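Local coordinates for adhesion G-protein coupled receptor G6 (Danio rerio, PDB 6V55) that probably acts in cell adhesion and myelination, through a multidomain, calcium-binding extracellular region that carries CUB, pentraxin-like and SEA domains, at residues S347-T352 with Y403-V408; D353-D358 with I432-T437; E421-L426 with V441-M446. One frame throughout, in Å; residues are numbered along the deposited sequence.

Contact 1: residues S347-T352 with Y403-V408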
ATOM      1  N   SER A 347     -19.123  23.968  12.230  1.00 20.32           N
ATOM      2  CA  SER A 347     -18.619  25.261  12.690  1.00 20.73           C
ATOM      3  C   SER A 347     -19.193  25.648  14.045  1.00 21.04           C
ATOM      4  O   SER A 347     -20.299  25.242  14.422  1.00 20.99           O
ATOM      5  CB  SER A 347     -18.913  26.418  11.716  1.00 22.74           C
ATOM      6  OG  SER A 347     -20.264  26.412  11.304  1.00 27.60           O
ATOM      7  N   THR A 348     -18.419  26.454  14.775  1.00 21.37           N
ATOM      8  CA  THR A 348     -18.827  27.005  16.063  1.00 22.01           C
ATOM      9  C   THR A 348     -18.835  28.520  15.935  1.00 25.75           C
ATOM     10  O   THR A 348     -17.782  29.138  15.733  1.00 26.34           O
ATOM     11  CB  THR A 348     -17.902  26.553  17.189  1.00 22.64           C
ATOM     12  OG1 THR A 348     -18.100  25.151  17.400  1.00 26.00           O
ATOM     13  CG2 THR A 348     -18.208  27.300  18.494  1.00 22.22           C
ATOM     14  N   LEU A 349     -20.023  29.104  16.045  1.00 25.52           N
ATOM     15  CA  LEU A 349     -20.233  30.528  15.878  1.00 23.96           C
ATOM     16  C   LEU A 349     -20.497  31.149  17.237  1.00 24.15           C
ATOM     17  O   LEU A 349     -21.336  30.654  17.987  1.00 25.44           O
ATOM     18  CB  LEU A 349     -21.408  30.792  14.940  1.00 23.67           C
ATOM     19  CG  LEU A 349     -21.258  30.242  13.525  1.00 22.41           C
ATOM     20  CD1 LEU A 349     -22.608  29.836  12.946  1.00 22.23           C
ATOM     21  CD2 LEU A 349     -20.611  31.273  12.668  1.00 22.63           C
ATOM     22  N   VAL A 350     -19.776  32.225  17.547  1.00 28.48           N
ATOM     23  CA  VAL A 350     -19.999  33.028  18.746  1.00 28.21           C
ATOM     24  C   VAL A 350     -20.529  34.379  18.279  1.00 25.87           C
ATOM     25  O   VAL A 350     -19.823  35.127  17.598  1.00 24.78           O
ATOM     26  CB  VAL A 350     -18.717  33.188  19.567  1.00 24.45           C
ATOM     27  CG1 VAL A 350     -18.948  34.168  20.687  1.00 25.00           C
ATOM     28  CG2 VAL A 350     -18.280  31.837  20.097  1.00 24.06           C
ATOM     29  N   VAL A 351     -21.786  34.677  18.597  1.00 24.70           N
ATOM     30  CA  VAL A 351     -22.435  35.889  18.117  1.00 25.04           C
ATOM     31  C   VAL A 351     -22.868  36.733  19.316  1.00 25.54           C
ATOM     32  O   VAL A 351     -23.021  36.228  20.431  1.00 26.30           O
ATOM     33  CB  VAL A 351     -23.635  35.579  17.184  1.00 25.05           C
ATOM     34  CG1 VAL A 351     -23.217  34.673  16.030  1.00 24.26           C
ATOM     35  CG2 VAL A 351     -24.772  34.947  17.938  1.00 24.95           C
ATOM     36  N   THR A 352     -23.036  38.041  19.093  1.00 25.99           N
ATOM     37  CA  THR A 352     -23.584  38.940  20.115  1.00 30.85           C
ATOM     38  C   THR A 352     -24.883  39.562  19.613  1.00 26.87           C
ATOM     39  O   THR A 352     -24.883  40.289  18.619  1.00 26.70           O
ATOM     40  CB  THR A 352     -22.597  40.040  20.521  1.00 27.05           C
ATOM     41  OG1 THR A 352     -21.528  39.454  21.254  1.00 27.01           O
ATOM     42  CG2 THR A 352     -23.250  41.035  21.424  1.00 27.57           C
ATOM     43  N   TYR A 403     -23.531  29.012  18.791  1.00 23.38           N
ATOM     44  CA  TYR A 403     -24.264  28.171  17.857  1.00 21.72           C
ATOM     45  C   TYR A 403     -23.349  27.099  17.291  1.00 21.45           C
ATOM     46  O   TYR A 403     -22.153  27.328  17.085  1.00 21.36           O
ATOM     47  CB  TYR A 403     -24.834  28.999  16.696  1.00 21.86           C
ATOM     48  CG  TYR A 403     -26.046  29.811  17.070  1.00 22.13           C
ATOM     49  CD1 TYR A 403     -27.327  29.326  16.829  1.00 22.23           C
ATOM     50  CD2 TYR A 403     -25.910  31.047  17.681  1.00 22.32           C
ATOM     51  CE1 TYR A 403     -28.448  30.053  17.178  1.00 22.51           C
ATOM     52  CE2 TYR A 403     -27.020  31.791  18.028  1.00 23.79           C
ATOM     53  CZ  TYR A 403     -28.286  31.287  17.777  1.00 25.00           C
ATOM     54  OH  TYR A 403     -29.399  32.014  18.135  1.00 30.07           O
ATOM     55  N   LEU A 404     -23.927  25.935  17.018  1.00 21.33           N
ATOM     56  CA  LEU A 404     -23.241  24.848  16.335  1.00 26.15           C
ATOM     57  C   LEU A 404     -23.908  24.631  14.983  1.00 28.97           C
ATOM     58  O   LEU A 404     -25.120  24.402  14.934  1.00 31.08           O
ATOM     59  CB  LEU A 404     -23.304  23.580  17.175  1.00 20.96           C
ATOM     60  CG  LEU A 404     -22.577  22.357  16.652  1.00 24.08           C
ATOM     61  CD1 LEU A 404     -21.084  22.604  16.610  1.00 20.61           C
ATOM     62  CD2 LEU A 404     -22.910  21.207  17.579  1.00 21.65           C
ATOM     63  N   ALA A 405     -23.127  24.674  13.891  1.00 26.21           N
ATOM     64  CA  ALA A 405     -23.697  24.684  12.549  1.00 21.12           C
ATOM     65  C   ALA A 405     -22.995  23.701  11.627  1.00 26.44           C
ATOM     66  O   ALA A 405     -21.767  23.564  11.653  1.00 29.24           O
ATOM     67  CB  ALA A 405     -23.621  26.070  11.919  1.00 21.35           C
ATOM     68  N   LEU A 406     -23.798  23.055  10.763  1.00 22.93           N
ATOM     69  CA  LEU A 406     -23.328  22.144   9.720  1.00 22.74           C
ATOM     70  C   LEU A 406     -23.378  22.853   8.377  1.00 30.74           C
ATOM     71  O   LEU A 406     -24.465  23.132   7.862  1.00 39.01           O
ATOM     72  CB  LEU A 406     -24.187  20.881   9.674  1.00 24.67           C
ATOM     73  CG  LEU A 406     -23.768  19.767   8.703  1.00 23.49           C
ATOM     74  CD1 LEU A 406     -22.481  19.151   9.173  1.00 20.36           C
ATOM     75  CD2 LEU A 406     -24.844  18.718   8.595  1.00 20.58           C
ATOM     76  N   LEU A 407     -22.214  23.134   7.803  1.00 32.27           N
ATOM     77  CA  LEU A 407     -22.112  23.645   6.441  1.00 28.35           C
ATOM     78  C   LEU A 407     -21.836  22.477   5.510  1.00 32.70           C
ATOM     79  O   LEU A 407     -21.032  21.601   5.841  1.00 35.76           O
ATOM     80  CB  LEU A 407     -20.996  24.682   6.311  1.00 23.19           C
ATOM     81  CG  LEU A 407     -20.756  25.567   7.535  1.00 24.62           C
ATOM     82  CD1 LEU A 407     -19.435  26.320   7.451  1.00 21.49           C
ATOM     83  CD2 LEU A 407     -21.895  26.533   7.701  1.00 21.63           C
ATOM     84  N   VAL A 408     -22.498  22.464   4.347  1.00 33.90           N
ATOM     85  CA  VAL A 408     -22.352  21.391   3.361  1.00 32.68           C
ATOM     86  C   VAL A 408     -21.928  21.999   2.025  1.00 36.22           C
ATOM     87  O   VAL A 408     -22.533  22.970   1.554  1.00 37.15           O
ATOM     88  CB  VAL A 408     -23.645  20.545   3.236  1.00 32.36           C
ATOM     89  CG1 VAL A 408     -24.870  21.397   3.137  1.00 37.19           C
ATOM     90  CG2 VAL A 408     -23.613  19.613   2.042  1.00 32.58           C
TER
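Ser347 and Ala405 form a hydrogen-bonded antiparallel pair in which one carbonyl is gripped twice. Ser347 N donates to Ala405 O at 2.7 Å, nearly in line with the carbonyl bond. Ser347 OG reaches the same oxygen at 3.2 Å, but from above the carbonyl plane, 48° out of it. That position follows from the serine torsion: chi1 of 48° sets OG between the backbone N and the carbonyl carbon and turns it back over the neighbouring strand.

The same hydroxyl is a small bump among hydrocarbon. Ser347 OG lies 3.4 Å from Ala405 CB and stands before the fork of Leu407, almost equally far from CG, CD1 and CD2. Ala405 CB in turn fills the notch between two side chains of the partner strand, with Ser347 OG close to it and Leu349 CD1 4.0 Å from it. Further along, Leu349 and Tyr403 form the second hydrogen-bonded pair, tied by their N-H and C=O groups in both directions. Val351 crosses the Tyr403 side chain at about a right angle, and its CG2 approaches the ring obliquely, 3.9 Å from CE2.

The opposite sheet face has a simpler fit. Leu404, with CG anti to its backbone N, brings CD1 to 3.5 Å from Ser347 O, and the same methyl also nears Thr348 OG1.

The two strand segments make an angle of 140°, a clear twist, at the middle of the five-stranded SEA-domain sheet. Strand 436-445 flanks 347-352 on its other side, and strand 380-392 flanks 403-408. Helix 361-374 packs on the face of Leu349, Val351 and Tyr403, through Leu369 and Ile365, while Leu404 on the other face meets Tyr492 of a loop.

Contact 2: residues D353-D358 with I432-T437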
ATOM      1  N   ASP A 353     -25.979  39.271  20.301  1.00 26.56           N
ATOM      2  CA  ASP A 353     -27.295  39.785  19.965  1.00 26.66           C
ATOM      3  C   ASP A 353     -27.585  40.943  20.900  1.00 30.82           C
ATOM      4  O   ASP A 353     -27.603  40.755  22.119  1.00 31.48           O
ATOM      5  CB  ASP A 353     -28.353  38.692  20.135  1.00 27.77           C
ATOM      6  CG  ASP A 353     -29.632  38.968  19.346  1.00 33.38           C
ATOM      7  OD1 ASP A 353     -30.335  37.997  19.001  1.00 36.89           O
ATOM      8  OD2 ASP A 353     -29.953  40.143  19.069  1.00 38.18           O
ATOM      9  N   GLU A 354     -27.840  42.122  20.341  1.00 31.44           N
ATOM     10  CA  GLU A 354     -28.241  43.246  21.179  1.00 34.65           C
ATOM     11  C   GLU A 354     -29.747  43.423  21.242  1.00 34.67           C
ATOM     12  O   GLU A 354     -30.230  44.226  22.050  1.00 28.64           O
ATOM     13  CB  GLU A 354     -27.581  44.524  20.696  1.00 39.84           C
ATOM     14  CG  GLU A 354     -26.226  44.711  21.323  1.00 49.94           C
ATOM     15  CD  GLU A 354     -25.425  45.786  20.643  1.00 60.62           C
ATOM     16  OE1 GLU A 354     -24.904  46.675  21.364  1.00 65.42           O
ATOM     17  OE2 GLU A 354     -25.316  45.731  19.392  1.00 61.96           O
ATOM     18  N   GLN A 355     -30.489  42.657  20.437  1.00 29.44           N
ATOM     19  CA  GLN A 355     -31.944  42.664  20.419  1.00 27.74           C
ATOM     20  C   GLN A 355     -32.470  41.268  20.719  1.00 34.31           C
ATOM     21  O   GLN A 355     -33.188  40.680  19.896  1.00 41.94           O
ATOM     22  CB  GLN A 355     -32.438  43.152  19.058  1.00 27.71           C
ATOM     23  CG  GLN A 355     -32.041  44.579  18.759  1.00 30.11           C
ATOM     24  CD  GLN A 355     -32.040  44.861  17.283  1.00 34.91           C
ATOM     25  OE1 GLN A 355     -32.703  44.157  16.514  1.00 38.82           O
ATOM     26  NE2 GLN A 355     -31.286  45.886  16.866  1.00 32.55           N
ATOM     27  N   THR A 356     -32.063  40.718  21.871  1.00 33.18           N
ATOM     28  CA  THR A 356     -32.461  39.360  22.260  1.00 30.76           C
ATOM     29  C   THR A 356     -33.962  39.117  22.450  1.00 36.48           C
ATOM     30  O   THR A 356     -34.433  38.073  21.949  1.00 39.43           O
ATOM     31  CB  THR A 356     -31.664  38.924  23.500  1.00 26.89           C
ATOM     32  OG1 THR A 356     -30.279  39.303  23.382  1.00 27.01           O
ATOM     33  CG2 THR A 356     -31.760  37.443  23.715  1.00 29.92           C
ATOM     34  N   PRO A 357     -34.775  40.001  23.081  1.00 36.74           N
ATOM     35  CA  PRO A 357     -36.207  39.693  23.193  1.00 34.84           C
ATOM     36  C   PRO A 357     -37.038  39.858  21.935  1.00 40.12           C
ATOM     37  O   PRO A 357     -38.225  39.490  21.941  1.00 43.48           O
ATOM     38  CB  PRO A 357     -36.659  40.684  24.246  1.00 30.57           C
ATOM     39  CG  PRO A 357     -35.821  41.793  24.070  1.00 30.34           C
ATOM     40  CD  PRO A 357     -34.517  41.182  23.959  1.00 31.22           C
ATOM     41  N   ASP A 358     -36.473  40.384  20.868  1.00 43.31           N
ATOM     42  CA  ASP A 358     -37.283  40.714  19.702  1.00 49.01           C
ATOM     43  C   ASP A 358     -37.343  39.493  18.783  1.00 54.48           C
ATOM     44  O   ASP A 358     -38.368  38.817  18.707  1.00 55.63           O
ATOM     45  CB  ASP A 358     -36.717  41.970  19.044  1.00 53.32           C
ATOM     46  CG  ASP A 358     -36.577  43.130  20.053  1.00 62.48           C
ATOM     47  OD1 ASP A 358     -37.608  43.537  20.637  1.00 65.66           O
ATOM     48  OD2 ASP A 358     -35.451  43.621  20.299  1.00 64.73           O
ATOM     49  N   ILE A 432     -23.992  40.663  10.896  1.00 25.01           N
ATOM     50  CA  ILE A 432     -24.938  39.619  10.503  1.00 30.32           C
ATOM     51  C   ILE A 432     -26.321  40.219  10.249  1.00 33.83           C
ATOM     52  O   ILE A 432     -26.918  40.038   9.180  1.00 33.65           O
ATOM     53  CB  ILE A 432     -24.992  38.524  11.588  1.00 32.05           C
ATOM     54  CG1 ILE A 432     -23.624  37.836  11.729  1.00 31.44           C
ATOM     55  CG2 ILE A 432     -26.088  37.515  11.274  1.00 31.44           C
ATOM     56  CD1 ILE A 432     -23.374  37.195  13.075  1.00 30.51           C
ATOM     57  N   GLY A 433     -26.861  40.897  11.248  1.00 38.13           N
ATOM     58  CA  GLY A 433     -28.103  41.630  11.142  1.00 41.20           C
ATOM     59  C   GLY A 433     -27.879  42.873  11.966  1.00 47.00           C
ATOM     60  O   GLY A 433     -26.740  43.104  12.390  1.00 47.05           O
ATOM     61  N   ASN A 434     -28.910  43.679  12.198  1.00 51.36           N
ATOM     62  CA  ASN A 434     -28.747  44.836  13.068  1.00 54.93           C
ATOM     63  C   ASN A 434     -28.645  44.344  14.507  1.00 49.40           C
ATOM     64  O   ASN A 434     -29.467  43.534  14.950  1.00 45.74           O
ATOM     65  CB  ASN A 434     -29.915  45.805  12.905  1.00 62.67           C
ATOM     66  CG  ASN A 434     -29.663  47.135  13.593  1.00 69.64           C
ATOM     67  OD1 ASN A 434     -30.596  47.788  14.080  1.00 72.58           O
ATOM     68  ND2 ASN A 434     -28.394  47.558  13.621  1.00 70.33           N
ATOM     69  N   GLY A 435     -27.598  44.771  15.215  1.00 45.54           N
ATOM     70  CA  GLY A 435     -27.390  44.330  16.583  1.00 40.67           C
ATOM     71  C   GLY A 435     -26.906  42.908  16.727  1.00 38.87           C
ATOM     72  O   GLY A 435     -26.878  42.390  17.842  1.00 42.32           O
ATOM     73  N   LEU A 436     -26.529  42.266  15.628  1.00 36.88           N
ATOM     74  CA  LEU A 436     -26.054  40.891  15.585  1.00 28.60           C
ATOM     75  C   LEU A 436     -24.654  40.920  14.991  1.00 24.14           C
ATOM     76  O   LEU A 436     -24.443  41.506  13.932  1.00 25.49           O
ATOM     77  CB  LEU A 436     -26.993  40.026  14.741  1.00 26.36           C
ATOM     78  CG  LEU A 436     -27.219  38.554  15.072  1.00 24.56           C
ATOM     79  CD1 LEU A 436     -27.079  38.255  16.568  1.00 25.07           C
ATOM     80  CD2 LEU A 436     -28.605  38.149  14.568  1.00 25.79           C
ATOM     81  N   THR A 437     -23.694  40.315  15.674  1.00 25.38           N
ATOM     82  CA  THR A 437     -22.288  40.542  15.365  1.00 25.82           C
ATOM     83  C   THR A 437     -21.507  39.270  15.614  1.00 32.08           C
ATOM     84  O   THR A 437     -21.586  38.721  16.712  1.00 37.83           O
ATOM     85  CB  THR A 437     -21.717  41.643  16.252  1.00 24.20           C
ATOM     86  OG1 THR A 437     -22.476  42.827  16.066  1.00 26.89           O
ATOM     87  CG2 THR A 437     -20.270  41.921  15.930  1.00 24.28           C
TER
HETATM   88  O   HOH W   1     -23.317  43.164  18.830  1.00 10.77           O
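Glu354 and Gly435 make the tight centre of this contact: Glu354 N donates to Gly435 O at 2.7 Å, with the donor in the carbonyl plane. The same oxygen also meets Asp353 CA at 3.4 Å in a CA-H...O contact. Beside it, on the buried side, Leu436 crosses Asp353 obliquely. Leu436 CD1 is pressed against the aspartate stem, 3.7 Å from Asp353 CA and nearly as near to its CB and CG. Asp353 and Leu436 are a non-hydrogen-bonded antiparallel pair, the rung where strand 342-353 ends and strand 436-445 begins.

Two turns meet here at the end of the SEA-domain sheet. Gly433 to Leu436 is a type II turn, with Gly435 at its third position (phi 74°). Facing it, Asp353 OD2 accepts from Gln355 N at 2.9 Å, an Asx turn, and forms a salt bridge with Arg359, which also donates to Asn434 O and so links the two loops.

The outer side is looser. Gln355 NE2 reaches Asn434 OD1 at 3.4 Å, a weak bond between amide planes turned 73° apart. Glu354 sets its CB beside Gly435 O and extends beyond CG, leaving its carboxylate exposed. A water there lies 2.9 Å from Thr437 OG1 and donates weakly to Glu354 OE2, replacing direct touch between these side chains.

Contact 3: residues E421-L426 with V441-M446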
ATOM      1  N   GLU A 421     -10.414  29.214   4.694  1.00 51.92           N
ATOM      2  CA  GLU A 421     -11.040  30.149   3.768  1.00 55.00           C
ATOM      3  C   GLU A 421     -12.505  30.353   4.119  1.00 46.79           C
ATOM      4  O   GLU A 421     -13.041  31.452   3.934  1.00 40.21           O
ATOM      5  CB  GLU A 421     -10.898  29.669   2.323  1.00 65.25           C
ATOM      6  CG  GLU A 421      -9.539  29.021   1.936  1.00 74.09           C
ATOM      7  CD  GLU A 421      -8.697  29.900   1.006  1.00 78.77           C
ATOM      8  OE1 GLU A 421      -9.269  30.882   0.458  1.00 81.78           O
ATOM      9  OE2 GLU A 421      -7.496  29.573   0.787  1.00 77.20           O
ATOM     10  N   ILE A 422     -13.160  29.313   4.654  1.00 47.82           N
ATOM     11  CA  ILE A 422     -14.532  29.456   5.142  1.00 41.09           C
ATOM     12  C   ILE A 422     -14.571  30.372   6.363  1.00 35.98           C
ATOM     13  O   ILE A 422     -15.467  31.223   6.489  1.00 32.56           O
ATOM     14  CB  ILE A 422     -15.141  28.074   5.449  1.00 32.71           C
ATOM     15  CG1 ILE A 422     -15.029  27.144   4.244  1.00 25.68           C
ATOM     16  CG2 ILE A 422     -16.590  28.202   5.847  1.00 30.86           C
ATOM     17  CD1 ILE A 422     -15.518  25.743   4.525  1.00 25.13           C
ATOM     18  N   GLU A 423     -13.572  30.235   7.250  1.00 33.95           N
ATOM     19  CA  GLU A 423     -13.423  31.122   8.397  1.00 36.60           C
ATOM     20  C   GLU A 423     -13.187  32.565   7.964  1.00 42.51           C
ATOM     21  O   GLU A 423     -13.805  33.486   8.510  1.00 45.65           O
ATOM     22  CB  GLU A 423     -12.282  30.640   9.295  1.00 36.80           C
ATOM     23  CG  GLU A 423     -12.519  29.272   9.915  1.00 42.23           C
ATOM     24  CD  GLU A 423     -11.347  28.781  10.753  1.00 47.49           C
ATOM     25  OE1 GLU A 423     -11.551  27.883  11.601  1.00 48.07           O
ATOM     26  OE2 GLU A 423     -10.225  29.305  10.576  1.00 50.73           O
ATOM     27  N   SER A 424     -12.380  32.778   6.923  1.00 43.93           N
ATOM     28  CA  SER A 424     -12.089  34.147   6.515  1.00 41.27           C
ATOM     29  C   SER A 424     -13.193  34.785   5.673  1.00 34.42           C
ATOM     30  O   SER A 424     -13.293  36.018   5.665  1.00 37.25           O
ATOM     31  CB  SER A 424     -10.755  34.211   5.766  1.00 46.64           C
ATOM     32  OG  SER A 424     -10.829  33.510   4.541  1.00 52.41           O
ATOM     33  N   MET A 425     -14.016  34.009   4.952  1.00 31.24           N
ATOM     34  CA  MET A 425     -15.190  34.635   4.335  1.00 36.38           C
ATOM     35  C   MET A 425     -16.253  34.992   5.361  1.00 42.32           C
ATOM     36  O   MET A 425     -17.027  35.935   5.142  1.00 47.03           O
ATOM     37  CB  MET A 425     -15.817  33.753   3.274  1.00 40.89           C
ATOM     38  CG  MET A 425     -14.903  33.467   2.142  1.00 52.80           C
ATOM     39  SD  MET A 425     -15.291  31.836   1.501  1.00 60.98           S
ATOM     40  CE  MET A 425     -16.898  32.129   0.849  1.00 61.58           C
ATOM     41  N   LEU A 426     -16.306  34.262   6.479  1.00 35.85           N
ATOM     42  CA  LEU A 426     -17.221  34.637   7.544  1.00 27.55           C
ATOM     43  C   LEU A 426     -16.662  35.764   8.407  1.00 26.85           C
ATOM     44  O   LEU A 426     -17.414  36.678   8.764  1.00 27.40           O
ATOM     45  CB  LEU A 426     -17.561  33.421   8.395  1.00 30.18           C
ATOM     46  CG  LEU A 426     -18.398  32.352   7.696  1.00 28.68           C
ATOM     47  CD1 LEU A 426     -18.670  31.247   8.663  1.00 24.99           C
ATOM     48  CD2 LEU A 426     -19.702  32.916   7.150  1.00 30.52           C
ATOM     49  N   VAL A 441     -15.388  32.698  15.007  1.00 26.93           N
ATOM     50  CA  VAL A 441     -15.842  31.509  14.291  1.00 21.88           C
ATOM     51  C   VAL A 441     -14.649  30.580  14.139  1.00 23.01           C
ATOM     52  O   VAL A 441     -13.529  31.032  13.886  1.00 29.14           O
ATOM     53  CB  VAL A 441     -16.501  31.865  12.935  1.00 25.42           C
ATOM     54  CG1 VAL A 441     -15.610  32.765  12.077  1.00 31.23           C
ATOM     55  CG2 VAL A 441     -16.941  30.627  12.162  1.00 24.86           C
ATOM     56  N   THR A 442     -14.859  29.295  14.417  1.00 25.12           N
ATOM     57  CA  THR A 442     -13.946  28.235  14.007  1.00 26.11           C
ATOM     58  C   THR A 442     -14.728  27.262  13.132  1.00 25.63           C
ATOM     59  O   THR A 442     -15.889  26.966  13.430  1.00 24.96           O
ATOM     60  CB  THR A 442     -13.365  27.505  15.211  1.00 24.13           C
ATOM     61  OG1 THR A 442     -14.436  26.839  15.866  1.00 26.18           O
ATOM     62  CG2 THR A 442     -12.728  28.482  16.212  1.00 25.37           C
ATOM     63  N   VAL A 443     -14.111  26.796  12.041  1.00 26.24           N
ATOM     64  CA  VAL A 443     -14.703  25.821  11.124  1.00 24.39           C
ATOM     65  C   VAL A 443     -13.759  24.630  11.034  1.00 28.76           C
ATOM     66  O   VAL A 443     -12.554  24.806  10.831  1.00 31.68           O
ATOM     67  CB  VAL A 443     -14.955  26.412   9.721  1.00 22.33           C
ATOM     68  CG1 VAL A 443     -15.518  25.369   8.768  1.00 21.07           C
ATOM     69  CG2 VAL A 443     -15.906  27.590   9.792  1.00 21.97           C
ATOM     70  N   ASN A 444     -14.302  23.425  11.213  1.00 31.67           N
ATOM     71  CA  ASN A 444     -13.542  22.190  11.137  1.00 30.09           C
ATOM     72  C   ASN A 444     -14.125  21.300  10.054  1.00 30.92           C
ATOM     73  O   ASN A 444     -15.348  21.141   9.954  1.00 30.97           O
ATOM     74  CB  ASN A 444     -13.539  21.454  12.479  1.00 27.36           C
ATOM     75  CG  ASN A 444     -12.718  22.175  13.517  1.00 35.76           C
ATOM     76  OD1 ASN A 444     -11.689  22.773  13.195  1.00 40.63           O
ATOM     77  ND2 ASN A 444     -13.176  22.155  14.761  1.00 40.82           N
ATOM     78  N   LEU A 445     -13.241  20.755   9.228  1.00 32.22           N
ATOM     79  CA  LEU A 445     -13.647  19.745   8.270  1.00 31.11           C
ATOM     80  C   LEU A 445     -14.041  18.487   9.021  1.00 27.55           C
ATOM     81  O   LEU A 445     -13.369  18.081   9.981  1.00 23.85           O
ATOM     82  CB  LEU A 445     -12.511  19.470   7.295  1.00 34.02           C
ATOM     83  CG  LEU A 445     -12.637  18.350   6.274  1.00 33.67           C
ATOM     84  CD1 LEU A 445     -13.706  18.693   5.270  1.00 31.55           C
ATOM     85  CD2 LEU A 445     -11.295  18.202   5.595  1.00 34.26           C
ATOM     86  N   MET A 446     -15.177  17.916   8.616  1.00 27.34           N
ATOM     87  CA  MET A 446     -15.772  16.796   9.333  1.00 27.23           C
ATOM     88  C   MET A 446     -14.914  15.548   9.182  1.00 32.76           C
ATOM     89  O   MET A 446     -14.515  15.186   8.068  1.00 40.24           O
ATOM     90  CB  MET A 446     -17.178  16.533   8.816  1.00 25.21           C
ATOM     91  CG  MET A 446     -17.761  15.238   9.254  1.00 26.69           C
ATOM     92  SD  MET A 446     -19.024  15.571  10.419  0.88 32.56           S
ATOM     93  CE  MET A 446     -20.307  16.119   9.337  1.00 35.77           C
TER
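The carboxylate of Glu423 meets the backbone of Thr442 and Val443 at its edge and on both faces. At the edge, Val443 N lies in the carboxylate plane and donates to the anti lone pair of OE1, at 2.8 Å and almost straight (174°). Off one face, beyond the OE1 end, lies Thr442 CA, 3.4 Å from that oxygen. Off the other lies Val443 O, whose 3.3 Å separation from OE1 brings two acceptors together, an unfavourable approach that the straight N-H bond probably outweighs. The second oxygen, OE2, is taken by a salt bridge to Arg427. That arginine also donates to Val441 O, so it ties the carboxylate to the strand from its far end and would probably favour its ionised form.

Glu423 reaches this place as an extended rod: beyond CG the chain is straight, and it slides past Val443 in the opposite direction, with Glu423 CG 3.8 Å from Val443 CB. Beneath it the contact is hydrocarbon. Ile422 crosses Val443 at about a right angle, CG2 to CG2 at 4.1 Å. One helical turn on from Ile422, Leu426 crosses Val441 in the same manner, CD1 to CG2 at 4.0 Å. Alternate strand residues Val441 and Val443 thus face helix residues four apart, while Thr442 between them points away.

Helix 421-426 runs at 154° to strand 441-445, close to antiparallel, with axes 7.8 Å apart. This is the helix-on-sheet layer of the SEA domain, an alpha/beta sandwich. Strand 342-353 lies next to 436-445 in the sheet, helix 361-374 packs beside the helix through Phe373 and Trp368, and Ile422 reaches over to Leu407 of strand 399-410.

How the contacts relate
All three contacts belong to one SEA-domain sheet: strand 342-353 serves contact 1 and, at its end, contact 2, and its neighbour 436-445 serves contacts 2 and 3. Contacts 1 and 3 are nearest, their centres 9 Å apart: Thr348 N probably bonds to Thr442 O at 2.9 Å, and Ser347 CB packs on Val443 CG2. Contact 2 lies at the sheet's end, its centre 16 Å from that of contact 1, where Thr352 N meets Thr437 O at 2.9 Å. Contacts 2 and 3 are 22 Å apart by centres, joined along strand 436-445. A NAG of an attached glycan lies about 8 Å from the Leu404 side chain; the calcium site belongs to the separate CUB domain.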